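Local coordinates for DUF1214 domain-containing protein (Burkholderia cenocepacia, PDB 6ANS), which is of unknown function, a bacterial member of the DUF1214 family built from beta sheets and helices, at residues D146-K158 with A265-Y277. Residues are numbered along the deposited sequence; the frame is centred on the assembly and turned at random.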
loop_
_atom_site.group_PDB
_atom_site.type_symbol
_atom_site.label_atom_id
_atom_site.label_comp_id
_atom_site.label_asym_id
_atom_site.label_seq_id
_atom_site.Cartn_x
_atom_site.Cartn_y
_atom_site.Cartn_z
ATOM N N ASP A 146 -18.366 -5.652 14.891
ATOM C CA ASP A 146 -18.884 -5.222 16.187
ATOM C C ASP A 146 -18.332 -3.872 16.636
ATOM O O ASP A 146 -18.571 -3.471 17.777
ATOM C CB ASP A 146 -18.611 -6.272 17.278
ATOM C CG ASP A 146 -17.141 -6.739 17.332
ATOM O OD1 ASP A 146 -16.242 -6.147 16.689
ATOM O OD2 ASP A 146 -16.883 -7.703 18.077
ATOM N N GLY A 147 -17.615 -3.155 15.773
ATOM C CA GLY A 147 -16.967 -1.930 16.205
ATOM C C GLY A 147 -15.856 -2.142 17.219
ATOM O O GLY A 147 -15.434 -1.194 17.884
ATOM N N LYS A 148 -15.352 -3.364 17.337
ATOM C CA LYS A 148 -14.398 -3.711 18.371
ATOM C C LYS A 148 -13.272 -4.512 17.747
ATOM O O LYS A 148 -13.426 -5.095 16.679
ATOM C CB LYS A 148 -15.043 -4.544 19.491
ATOM C CG LYS A 148 -16.127 -3.841 20.282
ATOM C CD LYS A 148 -15.518 -2.804 21.208
ATOM C CE LYS A 148 -16.550 -2.230 22.173
ATOM N NZ LYS A 148 -16.026 -0.985 22.808
HETATM N N MSE A 149 -12.155 -4.577 18.448
HETATM C CA MSE A 149 -11.148 -5.576 18.130
HETATM C C MSE A 149 -10.722 -6.311 19.391
HETATM O O MSE A 149 -9.576 -6.203 19.816
HETATM C CB MSE A 149 -9.919 -4.948 17.465
HETATM C CG MSE A 149 -10.082 -4.550 16.048
HETATM SE SE MSE A 149 -8.320 -3.959 15.386
HETATM C CE MSE A 149 -7.521 -5.655 14.979
ATOM N N LEU A 150 -11.646 -7.071 19.967
ATOM C CA LEU A 150 -11.402 -7.735 21.239
ATOM C C LEU A 150 -10.240 -8.716 21.133
ATOM O O LEU A 150 -10.106 -9.447 20.150
ATOM C CB LEU A 150 -12.675 -8.455 21.692
ATOM C CG LEU A 150 -13.882 -7.547 21.936
ATOM C CD1 LEU A 150 -15.155 -8.372 22.145
ATOM C CD2 LEU A 150 -13.616 -6.668 23.153
ATOM N N GLN A 151 -9.405 -8.731 22.167
ATOM C CA GLN A 151 -8.200 -9.545 22.161
ATOM C C GLN A 151 -8.489 -10.961 22.629
ATOM O O GLN A 151 -9.240 -11.171 23.581
ATOM C CB GLN A 151 -7.131 -8.907 23.056
ATOM C CG GLN A 151 -5.781 -9.568 22.976
ATOM C CD GLN A 151 -4.664 -8.621 23.346
ATOM O OE1 GLN A 151 -4.349 -8.442 24.531
ATOM N NE2 GLN A 151 -4.060 -7.997 22.336
ATOM N N THR A 152 -7.855 -11.934 21.980
ATOM C CA THR A 152 -7.979 -13.329 22.374
ATOM C C THR A 152 -6.676 -13.951 22.881
ATOM O O THR A 152 -6.730 -15.003 23.519
ATOM C CB THR A 152 -8.515 -14.169 21.203
ATOM O OG1 THR A 152 -7.709 -13.939 20.031
ATOM C CG2 THR A 152 -9.965 -13.819 20.911
ATOM N N GLY A 153 -5.524 -13.328 22.644
ATOM C CA GLY A 153 -4.246 -13.842 23.115
ATOM C C GLY A 153 -3.205 -12.749 23.023
ATOM O O GLY A 153 -3.405 -11.724 22.363
ATOM N N PHE A 154 -2.079 -12.979 23.690
ATOM C CA PHE A 154 -1.066 -11.942 23.776
ATOM C C PHE A 154 0.282 -12.562 24.109
ATOM O O PHE A 154 0.363 -13.485 24.915
ATOM C CB PHE A 154 -1.429 -10.879 24.826
ATOM C CG PHE A 154 -0.440 -9.757 24.883
ATOM C CD1 PHE A 154 -0.498 -8.719 23.958
ATOM C CD2 PHE A 154 0.569 -9.752 25.838
ATOM C CE1 PHE A 154 0.434 -7.677 23.992
ATOM C CE2 PHE A 154 1.492 -8.725 25.886
ATOM C CZ PHE A 154 1.428 -7.679 24.957
ATOM N N LEU A 155 1.333 -12.050 23.476
ATOM C CA LEU A 155 2.690 -12.486 23.778
ATOM C C LEU A 155 3.639 -11.323 23.538
ATOM O O LEU A 155 3.574 -10.681 22.484
ATOM C CB LEU A 155 3.083 -13.687 22.908
ATOM C CG LEU A 155 4.501 -14.235 22.969
ATOM C CD1 LEU A 155 4.773 -14.850 24.319
ATOM C CD2 LEU A 155 4.724 -15.262 21.865
ATOM N N ASP A 156 4.476 -11.035 24.531
ATOM C CA ASP A 156 5.532 -10.030 24.433
ATOM C C ASP A 156 6.816 -10.646 24.991
ATOM O O ASP A 156 6.922 -11.869 25.158
ATOM C CB ASP A 156 5.138 -8.725 25.137
ATOM C CG ASP A 156 4.983 -8.876 26.646
ATOM O OD1 ASP A 156 5.269 -9.959 27.202
ATOM O OD2 ASP A 156 4.564 -7.885 27.284
ATOM N N ALA A 157 7.808 -9.790 25.305
ATOM C CA ALA A 157 9.109 -10.272 25.799
ATOM C C ALA A 157 8.995 -11.009 27.131
ATOM O O ALA A 157 9.862 -11.829 27.461
ATOM C CB ALA A 157 10.090 -9.115 25.969
ATOM N N LYS A 158 7.964 -10.708 27.928
ATOM C CA LYS A 158 7.840 -11.328 29.246
ATOM C C LYS A 158 7.776 -12.847 29.145
ATOM O O LYS A 158 8.223 -13.553 30.059
ATOM C CB LYS A 158 6.595 -10.812 29.965
ATOM C CG LYS A 158 6.522 -9.322 30.188
ATOM C CD LYS A 158 5.315 -8.994 31.063
ATOM C CE LYS A 158 5.196 -7.502 31.293
ATOM N NZ LYS A 158 5.144 -6.772 29.998
ATOM N N ALA A 265 -10.119 -0.212 29.663
ATOM C CA ALA A 265 -10.825 -1.362 29.100
ATOM C C ALA A 265 -11.379 -1.050 27.719
ATOM O O ALA A 265 -11.381 -1.908 26.830
ATOM C CB ALA A 265 -11.959 -1.804 30.041
ATOM N N LEU A 266 -11.846 0.181 27.515
ATOM C CA LEU A 266 -12.303 0.586 26.193
ATOM C C LEU A 266 -11.151 0.603 25.186
ATOM O O LEU A 266 -11.306 0.131 24.054
ATOM C CB LEU A 266 -12.970 1.962 26.272
ATOM C CG LEU A 266 -13.464 2.525 24.930
ATOM C CD1 LEU A 266 -14.580 1.653 24.342
ATOM C CD2 LEU A 266 -13.956 3.952 25.130
ATOM N N CYS A 267 -9.983 1.123 25.578
ATOM C CA CYS A 267 -8.838 1.119 24.663
ATOM C C CYS A 267 -8.438 -0.295 24.286
ATOM O O CYS A 267 -8.102 -0.560 23.126
ATOM C CB CYS A 267 -7.647 1.849 25.268
ATOM S SG CYS A 267 -7.913 3.601 25.440
ATOM N N GLN A 268 -8.466 -1.216 25.256
ATOM C CA GLN A 268 -8.161 -2.611 24.961
ATOM C C GLN A 268 -9.191 -3.203 24.004
ATOM O O GLN A 268 -8.836 -3.950 23.083
ATOM C CB GLN A 268 -8.101 -3.424 26.267
ATOM C CG GLN A 268 -6.946 -3.031 27.222
ATOM C CD GLN A 268 -5.576 -3.010 26.501
ATOM O OE1 GLN A 268 -5.233 -3.947 25.772
ATOM N NE2 GLN A 268 -4.813 -1.931 26.687
ATOM N N SER A 269 -10.478 -2.869 24.198
ATOM C CA SER A 269 -11.541 -3.473 23.404
ATOM C C SER A 269 -11.473 -3.083 21.930
ATOM O O SER A 269 -12.007 -3.819 21.093
ATOM C CB SER A 269 -12.929 -3.121 23.982
ATOM O OG SER A 269 -13.312 -1.784 23.685
ATOM N N VAL A 270 -10.805 -1.982 21.589
ATOM C CA VAL A 270 -10.637 -1.591 20.198
ATOM C C VAL A 270 -9.257 -1.992 19.666
ATOM O O VAL A 270 -8.838 -1.521 18.608
ATOM C CB VAL A 270 -10.909 -0.093 19.984
ATOM C CG1 VAL A 270 -12.305 0.272 20.487
ATOM C CG2 VAL A 270 -9.842 0.769 20.659
ATOM N N GLY A 271 -8.569 -2.899 20.346
ATOM C CA GLY A 271 -7.337 -3.444 19.816
ATOM C C GLY A 271 -6.076 -2.893 20.432
ATOM O O GLY A 271 -4.999 -3.065 19.848
ATOM N N GLY A 272 -6.173 -2.250 21.591
ATOM C CA GLY A 272 -4.999 -1.770 22.279
ATOM C C GLY A 272 -4.076 -2.901 22.701
ATOM O O GLY A 272 -4.389 -4.090 22.642
ATOM N N ASP A 273 -2.897 -2.497 23.143
ATOM C CA ASP A 273 -1.892 -3.423 23.637
ATOM C C ASP A 273 -2.002 -3.449 25.152
ATOM O O ASP A 273 -1.907 -2.380 25.775
ATOM C CB ASP A 273 -0.495 -2.975 23.187
ATOM C CG ASP A 273 0.649 -3.865 23.728
ATOM O OD1 ASP A 273 0.582 -4.317 24.888
ATOM O OD2 ASP A 273 1.648 -4.078 22.992
ATOM N N PRO A 274 -2.185 -4.614 25.780
ATOM C CA PRO A 274 -2.433 -4.646 27.237
ATOM C C PRO A 274 -1.259 -4.212 28.099
ATOM O O PRO A 274 -1.456 -4.086 29.316
ATOM C CB PRO A 274 -2.782 -6.116 27.503
ATOM C CG PRO A 274 -2.128 -6.864 26.394
ATOM C CD PRO A 274 -2.271 -5.956 25.184
ATOM N N ASN A 275 -0.058 -3.999 27.533
ATOM C CA ASN A 275 1.038 -3.383 28.279
ATOM C C ASN A 275 0.928 -1.876 28.362
ATOM O O ASN A 275 1.701 -1.259 29.100
ATOM C CB ASN A 275 2.405 -3.697 27.654
ATOM C CG ASN A 275 2.839 -5.111 27.903
ATOM O OD1 ASN A 275 2.563 -5.681 28.964
ATOM N ND2 ASN A 275 3.525 -5.692 26.933
ATOM N N ILE A 276 -0.007 -1.270 27.646
ATOM C CA ILE A 276 -0.010 0.168 27.437
ATOM C C ILE A 276 -1.127 0.799 28.249
ATOM O O ILE A 276 -2.267 0.318 28.244
ATOM C CB ILE A 276 -0.157 0.513 25.948
ATOM C CG1 ILE A 276 0.930 -0.206 25.145
ATOM C CG2 ILE A 276 -0.094 2.013 25.763
ATOM C CD1 ILE A 276 0.974 0.222 23.688
ATOM N N TYR A 277 -0.793 1.879 28.938
ATOM C CA TYR A 277 -1.751 2.737 29.610
ATOM C C TYR A 277 -1.902 4.001 28.770
ATOM O O TYR A 277 -0.908 4.685 28.488
ATOM C CB TYR A 277 -1.261 3.047 31.029
ATOM C CG TYR A 277 -2.284 3.677 31.936
ATOM C CD1 TYR A 277 -2.437 5.054 31.984
ATOM C CD2 TYR A 277 -3.071 2.895 32.781
ATOM C CE1 TYR A 277 -3.352 5.645 32.837
ATOM C CE2 TYR A 277 -4.004 3.479 33.642
ATOM C CZ TYR A 277 -4.134 4.854 33.660
ATOM O OH TYR A 277 -5.046 5.459 34.490
HETATM O O HOH W 1 -5.925 -6.354 25.513
HETATM O O HOH W 2 -9.506 -6.729 24.344
#
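Pro274 lays its CG over one face of the Phe154 ring, 3.5 Å from the centroid and 14° off the normal, a CH-pi contact in which the compact, rigid proline ring presents its CG hydrogens to the pi face. At the ring's edge, Asp156 OD2 and Asp273 OD2 lie in plane and Asn275 ND2 lies near it, the amide turned nearly perpendicular to the ring. Phe154 stands on 151-155, an edge strand of an antiparallel sheet; Pro274 belongs to a type I turn, Asp273 to Ile276, in the loop that leads from helix 264-269 into strand 276-284 of a second antiparallel sheet, so the edge strand of one sheet packs against the turn that leads into the edge strand of the other. With CG anti to the backbone N (chi1 -177°), Phe154 extends its ring to this turn. Beside it, Asn275 uses both ends of its amide: ND2 donates to Asp156 OD2 in a nearly straight bond, the two planes being almost coplanar, though the modelled 2.5 Å is shorter than expected and its exact length doubtful, while OD1 accepts from Lys158 NZ. Lys158, though poorly ordered, also forms a salt bridge to Asp156 OD2. The Asp273 carboxylate shapes the turn: OD1 takes Asn275 N in an Asx turn, and OD2 is held by Tyr133 and Ser135. At the other end, a Schellman motif closes the helix; Gly271, with positive phi, is its C-prime residue, and the SE of selenomethionine Met149 lies close by it. Ser269 O accepts from Met149 N at 2.8 Å. Bent at chi2, Lys148 folds along Ser269, whose hydroxyl OG accepts from NZ at 3.0 Å and donates to Leu266 O.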